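Local coordinates for tetratricopeptide repeat protein (Parabacteroides merdae ATCC 43184, PDB 4R7S) that is of unknown function but, as a helical tetratricopeptide repeat protein, probably serves as a scaffold for binding other proteins or peptides, at residues F188-I200 against L213-Y225. Residues are numbered along the deposited sequence; the frame is centred on the assembly and turned at random.
Sequences FMMGKNARAMADI and LYVLRGKIKLAQY
Phe-188, in the last turn of helix 178-189, reaches Leu-216 and Ile-220 because a chi1 of 172° turns CG away from the backbone N and carries the ring across to helix 211-223. Its CD1 lies 3.6 Å from CG1 of Ile-220, CD1 of Leu-216 lies against CB, CG and CD2 of the phenylalanine, and the far end of the ring, CZ, rests 4.0 Å from CD of Lys-219, whose chain crosses at about a right angle. Cutting the ring back to an alanine would probably leave a gap beside Leu-216 and Ile-220 and take the aromatic neighbour from the Lys-219 methylenes. After the Schellman turn at Gly-191, Asn-193 brings ND2 within 3.7 Å of Ala-223 CB, a contact without a hydrogen bond. CB of Ala-196 lies 3.9 Å from CD1 of Ile-220. The selenomethionine Met-197, bent at chi2 and chi3, lays CG 3.6 Å from Ile-220 CG2 and SE against Arg-217 CG, while the arginine's NE forms a salt bridge with Asp-233. Ile-200 is a knob among Leu-213, Leu-216, Arg-217 and Ile-220; Ile-220 answers among Phe-188, Asn-193, Ala-196 and Met-197. Segments 193-200 and 213-223 run at 145°, the packing of successive antiparallel helices found in tetratricopeptide repeat arrays.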
ATOM      1  N   PHE A 188      -1.407 -17.131 -13.294  1.00 35.04           N
ATOM      2  CA  PHE A 188      -0.065 -17.671 -13.111  1.00 34.67           C
ATOM      3  C   PHE A 188      -0.058 -18.617 -11.920  1.00 40.30           C
ATOM      4  O   PHE A 188       0.439 -19.733 -12.053  1.00 40.39           O
ATOM      5  CB  PHE A 188       0.967 -16.565 -12.943  1.00 35.53           C
ATOM      6  CG  PHE A 188       2.346 -17.051 -12.556  1.00 36.87           C
ATOM      7  CD1 PHE A 188       3.205 -17.578 -13.507  1.00 39.56           C
ATOM      8  CD2 PHE A 188       2.811 -16.908 -11.252  1.00 39.83           C
ATOM      9  CE1 PHE A 188       4.498 -17.980 -13.160  1.00 40.70           C
ATOM     10  CE2 PHE A 188       4.090 -17.334 -10.899  1.00 42.68           C
ATOM     11  CZ  PHE A 188       4.929 -17.864 -11.857  1.00 40.32           C
HETATM   12  N   MSE A 189      -0.654 -18.202 -10.778  1.00 36.96           N
HETATM   13  CA  MSE A 189      -0.714 -19.066  -9.598  1.00 37.10           C
HETATM   14  C   MSE A 189      -1.528 -20.336  -9.850  1.00 41.60           C
HETATM   15  O   MSE A 189      -1.424 -21.287  -9.082  1.00 45.49           O
HETATM   16  CB  MSE A 189      -1.286 -18.329  -8.402  1.00 39.42           C
HETATM   17  CG  MSE A 189      -0.336 -17.316  -7.835  1.00 47.22           C
HETATM   18 SE   MSE A 189      -1.055 -16.520  -6.210  0.75 56.23          SE
HETATM   19  CE  MSE A 189      -1.026 -18.171  -4.985  1.00 52.91           C
HETATM   20  N   MSE A 190      -2.341 -20.341 -10.898  1.00 33.69           N
HETATM   21  CA  MSE A 190      -3.187 -21.469 -11.276  1.00 32.34           C
HETATM   22  C   MSE A 190      -2.479 -22.433 -12.230  1.00 43.05           C
HETATM   23  O   MSE A 190      -3.040 -23.493 -12.526  1.00 45.46           O
HETATM   24  CB  MSE A 190      -4.477 -20.957 -11.969  1.00 31.69           C
HETATM   25  CG  MSE A 190      -5.515 -20.450 -11.018  1.00 34.55           C
HETATM   26 SE   MSE A 190      -7.071 -19.831 -11.998  0.75 37.08          SE
HETATM   27  CE  MSE A 190      -7.949 -21.601 -12.274  1.00 35.11           C
ATOM     28  N   GLY A 191      -1.314 -22.024 -12.759  1.00 40.16           N
ATOM     29  CA  GLY A 191      -0.523 -22.766 -13.743  1.00 38.63           C
ATOM     30  C   GLY A 191      -0.967 -22.481 -15.165  1.00 44.61           C
ATOM     31  O   GLY A 191      -0.501 -23.127 -16.105  1.00 48.10           O
ATOM     32  N   LYS A 192      -1.883 -21.523 -15.336  1.00 39.33           N
ATOM     33  CA  LYS A 192      -2.458 -21.123 -16.613  1.00 37.95           C
ATOM     34  C   LYS A 192      -1.641 -19.975 -17.221  1.00 42.68           C
ATOM     35  O   LYS A 192      -2.123 -18.840 -17.382  1.00 44.80           O
ATOM     36  CB  LYS A 192      -3.928 -20.736 -16.425  1.00 38.88           C
ATOM     37  CG  LYS A 192      -4.843 -21.898 -16.023  1.00 43.74           C
ATOM     38  CD  LYS A 192      -6.322 -21.509 -16.294  1.00 58.78           C
ATOM     39  CE  LYS A 192      -7.331 -22.594 -15.963  1.00 68.05           C
ATOM     40  NZ  LYS A 192      -7.276 -23.759 -16.900  1.00 68.83           N
ATOM     41  N   ASN A 193      -0.392 -20.288 -17.578  1.00 35.78           N
ATOM     42  CA  ASN A 193       0.564 -19.317 -18.092  1.00 34.43           C
ATOM     43  C   ASN A 193       0.154 -18.696 -19.431  1.00 37.69           C
ATOM     44  O   ASN A 193       0.271 -17.491 -19.568  1.00 37.80           O
ATOM     45  CB  ASN A 193       1.943 -19.943 -18.193  1.00 32.13           C
ATOM     46  CG  ASN A 193       2.585 -20.301 -16.860  1.00 50.91           C
ATOM     47  OD1 ASN A 193       2.126 -19.950 -15.759  1.00 43.02           O
ATOM     48  ND2 ASN A 193       3.708 -20.986 -16.937  1.00 43.82           N
ATOM     49  N   ALA A 194      -0.324 -19.473 -20.402  1.00 34.54           N
ATOM     50  CA  ALA A 194      -0.702 -18.864 -21.673  1.00 35.85           C
ATOM     51  C   ALA A 194      -1.874 -17.894 -21.473  1.00 40.50           C
ATOM     52  O   ALA A 194      -1.829 -16.787 -22.022  1.00 39.94           O
ATOM     53  CB  ALA A 194      -1.042 -19.927 -22.713  1.00 36.71           C
ATOM     54  N   ARG A 195      -2.875 -18.278 -20.631  1.00 36.71           N
ATOM     55  CA  ARG A 195      -4.025 -17.412 -20.318  1.00 36.48           C
ATOM     56  C   ARG A 195      -3.563 -16.116 -19.618  1.00 41.32           C
ATOM     57  O   ARG A 195      -4.080 -15.038 -19.938  1.00 40.81           O
ATOM     58  CB  ARG A 195      -5.085 -18.124 -19.461  1.00 32.49           C
ATOM     59  CG  ARG A 195      -6.428 -17.370 -19.508  1.00 38.70           C
ATOM     60  CD  ARG A 195      -7.592 -18.216 -19.050  1.00 45.44           C
ATOM     61  NE  ARG A 195      -8.852 -17.484 -19.157  1.00 65.45           N
ATOM     62  CZ  ARG A 195      -9.702 -17.564 -20.179  1.00 79.10           C
ATOM     63  NH1 ARG A 195      -9.444 -18.366 -21.212  1.00 54.08           N
ATOM     64  NH2 ARG A 195     -10.824 -16.859 -20.170  1.00 70.92           N
ATOM     65  N   ALA A 196      -2.583 -16.239 -18.678  1.00 36.56           N
ATOM     66  CA  ALA A 196      -2.004 -15.122 -17.948  1.00 36.15           C
ATOM     67  C   ALA A 196      -1.364 -14.140 -18.913  1.00 39.42           C
ATOM     68  O   ALA A 196      -1.568 -12.927 -18.781  1.00 39.06           O
ATOM     69  CB  ALA A 196      -0.969 -15.628 -16.958  1.00 36.81           C
HETATM   70  N   MSE A 197      -0.646 -14.673 -19.927  1.00 34.73           N
HETATM   71  CA  MSE A 197       0.048 -13.867 -20.939  1.00 34.13           C
HETATM   72  C   MSE A 197      -0.916 -13.048 -21.771  1.00 41.14           C
HETATM   73  O   MSE A 197      -0.572 -11.933 -22.154  1.00 42.30           O
HETATM   74  CB  MSE A 197       0.907 -14.725 -21.862  1.00 35.41           C
HETATM   75  CG  MSE A 197       2.222 -15.176 -21.223  1.00 41.63           C
HETATM   76 SE   MSE A 197       3.403 -13.687 -20.676  0.75 47.65          SE
HETATM   77  CE  MSE A 197       2.905 -12.224 -22.240  1.00 44.58           C
ATOM     78  N   ALA A 198      -2.118 -13.595 -22.046  1.00 36.70           N
ATOM     79  CA  ALA A 198      -3.158 -12.899 -22.785  1.00 35.32           C
ATOM     80  C   ALA A 198      -3.518 -11.624 -22.031  1.00 38.59           C
ATOM     81  O   ALA A 198      -3.511 -10.552 -22.628  1.00 38.83           O
ATOM     82  CB  ALA A 198      -4.372 -13.800 -22.962  1.00 35.42           C
ATOM     83  N   ASP A 199      -3.760 -11.736 -20.701  1.00 35.32           N
ATOM     84  CA  ASP A 199      -4.055 -10.595 -19.811  1.00 33.65           C
ATOM     85  C   ASP A 199      -2.885  -9.629 -19.742  1.00 37.32           C
ATOM     86  O   ASP A 199      -3.101  -8.414 -19.843  1.00 37.89           O
ATOM     87  CB  ASP A 199      -4.425 -11.059 -18.401  1.00 34.14           C
ATOM     88  CG  ASP A 199      -5.901 -11.369 -18.183  1.00 43.27           C
ATOM     89  OD1 ASP A 199      -6.710 -11.127 -19.105  1.00 47.40           O
ATOM     90  OD2 ASP A 199      -6.247 -11.823 -17.091  1.00 48.19           O
ATOM     91  N   ILE A 200      -1.644 -10.162 -19.608  1.00 32.64           N
ATOM     92  CA  ILE A 200      -0.422  -9.361 -19.546  1.00 32.69           C
ATOM     93  C   ILE A 200      -0.246  -8.538 -20.844  1.00 39.87           C
ATOM     94  O   ILE A 200       0.041  -7.344 -20.785  1.00 40.60           O
ATOM     95  CB  ILE A 200       0.785 -10.265 -19.237  1.00 35.61           C
ATOM     96  CG1 ILE A 200       0.725 -10.736 -17.760  1.00 35.36           C
ATOM     97  CG2 ILE A 200       2.139  -9.564 -19.539  1.00 36.51           C
ATOM     98  CD1 ILE A 200       1.756 -11.809 -17.366  1.00 38.70           C
ATOM     99  N   LEU A 213       4.219  -6.555 -12.843  1.00 42.09           N
ATOM    100  CA  LEU A 213       3.823  -7.186 -14.083  1.00 41.25           C
ATOM    101  C   LEU A 213       5.051  -7.563 -14.910  1.00 44.90           C
ATOM    102  O   LEU A 213       4.999  -8.573 -15.624  1.00 44.28           O
ATOM    103  CB  LEU A 213       2.832  -6.325 -14.888  1.00 40.85           C
ATOM    104  CG  LEU A 213       1.970  -7.132 -15.865  1.00 44.26           C
ATOM    105  CD1 LEU A 213       0.966  -8.035 -15.125  1.00 43.54           C
ATOM    106  CD2 LEU A 213       1.331  -6.244 -16.924  1.00 44.91           C
ATOM    107  N   TYR A 214       6.167  -6.810 -14.779  1.00 41.79           N
ATOM    108  CA  TYR A 214       7.398  -7.177 -15.486  1.00 41.54           C
ATOM    109  C   TYR A 214       7.969  -8.442 -14.844  1.00 44.09           C
ATOM    110  O   TYR A 214       8.368  -9.346 -15.569  1.00 43.20           O
ATOM    111  CB  TYR A 214       8.426  -6.037 -15.505  1.00 43.84           C
ATOM    112  CG  TYR A 214       8.249  -5.049 -16.639  1.00 46.55           C
ATOM    113  CD1 TYR A 214       8.783  -5.304 -17.901  1.00 48.68           C
ATOM    114  CD2 TYR A 214       7.578  -3.846 -16.445  1.00 47.69           C
ATOM    115  CE1 TYR A 214       8.616  -4.403 -18.956  1.00 49.38           C
ATOM    116  CE2 TYR A 214       7.420  -2.926 -17.489  1.00 48.98           C
ATOM    117  CZ  TYR A 214       7.962  -3.200 -18.739  1.00 58.17           C
ATOM    118  OH  TYR A 214       7.866  -2.277 -19.762  1.00 59.10           O
ATOM    119  N   VAL A 215       7.917  -8.550 -13.489  1.00 41.16           N
ATOM    120  CA  VAL A 215       8.361  -9.757 -12.755  1.00 40.78           C
ATOM    121  C   VAL A 215       7.497 -10.941 -13.208  1.00 44.00           C
ATOM    122  O   VAL A 215       8.042 -11.979 -13.573  1.00 43.58           O
ATOM    123  CB  VAL A 215       8.338  -9.581 -11.210  1.00 44.41           C
ATOM    124  CG1 VAL A 215       8.451 -10.922 -10.477  1.00 44.24           C
ATOM    125  CG2 VAL A 215       9.431  -8.636 -10.751  1.00 44.14           C
ATOM    126  N   LEU A 216       6.156 -10.747 -13.236  1.00 40.56           N
ATOM    127  CA  LEU A 216       5.168 -11.735 -13.660  1.00 39.31           C
ATOM    128  C   LEU A 216       5.452 -12.225 -15.088  1.00 42.79           C
ATOM    129  O   LEU A 216       5.542 -13.443 -15.297  1.00 43.07           O
ATOM    130  CB  LEU A 216       3.731 -11.187 -13.548  1.00 38.89           C
ATOM    131  CG  LEU A 216       2.628 -12.268 -13.619  1.00 43.48           C
ATOM    132  CD1 LEU A 216       2.780 -13.319 -12.498  1.00 43.74           C
ATOM    133  CD2 LEU A 216       1.249 -11.660 -13.606  1.00 44.08           C
ATOM    134  N   ARG A 217       5.639 -11.297 -16.051  1.00 38.06           N
ATOM    135  CA  ARG A 217       6.002 -11.694 -17.413  1.00 37.67           C
ATOM    136  C   ARG A 217       7.388 -12.401 -17.449  1.00 41.06           C
ATOM    137  O   ARG A 217       7.579 -13.349 -18.219  1.00 41.86           O
ATOM    138  CB  ARG A 217       5.998 -10.496 -18.366  1.00 36.75           C
ATOM    139  CG  ARG A 217       5.983 -10.962 -19.826  1.00 39.36           C
ATOM    140  CD  ARG A 217       5.717  -9.836 -20.776  1.00 46.25           C
ATOM    141  NE  ARG A 217       6.847  -8.917 -20.828  1.00 46.77           N
ATOM    142  CZ  ARG A 217       6.970  -7.958 -21.729  1.00 55.43           C
ATOM    143  NH1 ARG A 217       6.027  -7.773 -22.643  1.00 38.98           N
ATOM    144  NH2 ARG A 217       8.036  -7.166 -21.721  1.00 45.06           N
ATOM    145  N   GLY A 218       8.315 -11.950 -16.616  1.00 36.30           N
ATOM    146  CA  GLY A 218       9.651 -12.539 -16.544  1.00 37.50           C
ATOM    147  C   GLY A 218       9.620 -13.971 -16.046  1.00 42.28           C
ATOM    148  O   GLY A 218      10.280 -14.856 -16.608  1.00 42.00           O
ATOM    149  N   LYS A 219       8.787 -14.212 -15.013  1.00 37.96           N
ATOM    150  CA  LYS A 219       8.601 -15.516 -14.397  1.00 36.68           C
ATOM    151  C   LYS A 219       7.980 -16.494 -15.378  1.00 41.53           C
ATOM    152  O   LYS A 219       8.356 -17.679 -15.386  1.00 41.64           O
ATOM    153  CB  LYS A 219       7.750 -15.391 -13.148  1.00 37.69           C
ATOM    154  CG  LYS A 219       8.538 -15.004 -11.912  1.00 39.01           C
ATOM    155  CD  LYS A 219       7.673 -15.246 -10.701  1.00 43.48           C
ATOM    156  CE  LYS A 219       8.133 -14.512  -9.472  1.00 47.56           C
ATOM    157  NZ  LYS A 219       6.968 -14.110  -8.634  1.00 43.94           N
ATOM    158  N   ILE A 220       7.063 -15.997 -16.239  1.00 38.18           N
ATOM    159  CA  ILE A 220       6.409 -16.828 -17.256  1.00 37.95           C
ATOM    160  C   ILE A 220       7.421 -17.132 -18.333  1.00 43.83           C
ATOM    161  O   ILE A 220       7.595 -18.307 -18.674  1.00 45.05           O
ATOM    162  CB  ILE A 220       5.111 -16.194 -17.810  1.00 40.47           C
ATOM    163  CG1 ILE A 220       3.971 -16.314 -16.769  1.00 39.48           C
ATOM    164  CG2 ILE A 220       4.718 -16.827 -19.144  1.00 40.96           C
ATOM    165  CD1 ILE A 220       2.900 -15.219 -16.858  1.00 40.83           C
ATOM    166  N   LYS A 221       8.160 -16.099 -18.801  1.00 40.41           N
ATOM    167  CA  LYS A 221       9.225 -16.278 -19.794  1.00 40.24           C
ATOM    168  C   LYS A 221      10.215 -17.337 -19.290  1.00 45.82           C
ATOM    169  O   LYS A 221      10.581 -18.224 -20.075  1.00 46.73           O
ATOM    170  CB  LYS A 221       9.918 -14.953 -20.099  1.00 41.87           C
ATOM    171  CG  LYS A 221       9.101 -14.101 -21.044  1.00 44.24           C
ATOM    172  CD  LYS A 221       9.717 -12.737 -21.213  1.00 46.01           C
ATOM    173  CE  LYS A 221       8.984 -11.954 -22.276  1.00 46.49           C
ATOM    174  NZ  LYS A 221       9.281 -10.498 -22.171  1.00 54.96           N
ATOM    175  N   LEU A 222      10.562 -17.315 -17.967  1.00 41.98           N
ATOM    176  CA  LEU A 222      11.403 -18.339 -17.347  1.00 43.55           C
ATOM    177  C   LEU A 222      10.813 -19.744 -17.582  1.00 51.94           C
ATOM    178  O   LEU A 222      11.517 -20.626 -18.092  1.00 53.12           O
ATOM    179  CB  LEU A 222      11.548 -18.113 -15.836  1.00 43.78           C
ATOM    180  CG  LEU A 222      12.825 -17.540 -15.263  1.00 49.38           C
ATOM    181  CD1 LEU A 222      12.774 -17.603 -13.745  1.00 50.03           C
ATOM    182  CD2 LEU A 222      14.072 -18.283 -15.745  1.00 51.54           C
ATOM    183  N   ALA A 223       9.517 -19.935 -17.233  1.00 49.18           N
ATOM    184  CA  ALA A 223       8.800 -21.210 -17.390  1.00 49.84           C
ATOM    185  C   ALA A 223       8.744 -21.661 -18.861  1.00 57.19           C
ATOM    186  O   ALA A 223       8.713 -22.866 -19.128  1.00 57.82           O
ATOM    187  CB  ALA A 223       7.386 -21.094 -16.827  1.00 49.88           C
ATOM    188  N   GLN A 224       8.750 -20.696 -19.805  1.00 54.42           N
ATOM    189  CA  GLN A 224       8.723 -20.958 -21.249  1.00 54.13           C
ATOM    190  C   GLN A 224      10.151 -21.228 -21.790  1.00 59.89           C
ATOM    191  O   GLN A 224      10.345 -21.321 -23.005  1.00 59.96           O
ATOM    192  CB  GLN A 224       8.064 -19.788 -21.994  1.00 54.78           C
ATOM    193  CG  GLN A 224       6.570 -19.631 -21.705  1.00 64.68           C
ATOM    194  CD  GLN A 224       5.966 -18.349 -22.259  1.00 86.07           C
ATOM    195  OE1 GLN A 224       6.661 -17.370 -22.582  1.00 80.62           O
ATOM    196  NE2 GLN A 224       4.639 -18.324 -22.364  1.00 81.64           N
ATOM    197  N   TYR A 225      11.130 -21.409 -20.877  1.00 57.85           N
ATOM    198  CA  TYR A 225      12.549 -21.696 -21.156  1.00 59.15           C
ATOM    199  C   TYR A 225      13.175 -20.581 -22.030  1.00 60.88           C
ATOM    200  O   TYR A 225      13.928 -20.869 -22.951  1.00 61.95           O
ATOM    201  CB  TYR A 225      12.746 -23.113 -21.787  1.00 62.12           C
ATOM    202  CG  TYR A 225      11.944 -24.218 -21.118  1.00 65.56           C
ATOM    203  CD1 TYR A 225      12.366 -24.784 -19.915  1.00 68.33           C
ATOM    204  CD2 TYR A 225      10.750 -24.678 -21.675  1.00 66.09           C
ATOM    205  CE1 TYR A 225      11.616 -25.779 -19.279  1.00 70.38           C
ATOM    206  CE2 TYR A 225       9.990 -25.670 -21.048  1.00 66.87           C
ATOM    207  CZ  TYR A 225      10.428 -26.220 -19.850  1.00 76.78           C
ATOM    208  OH  TYR A 225       9.683 -27.200 -19.227  1.00 77.18           O
TER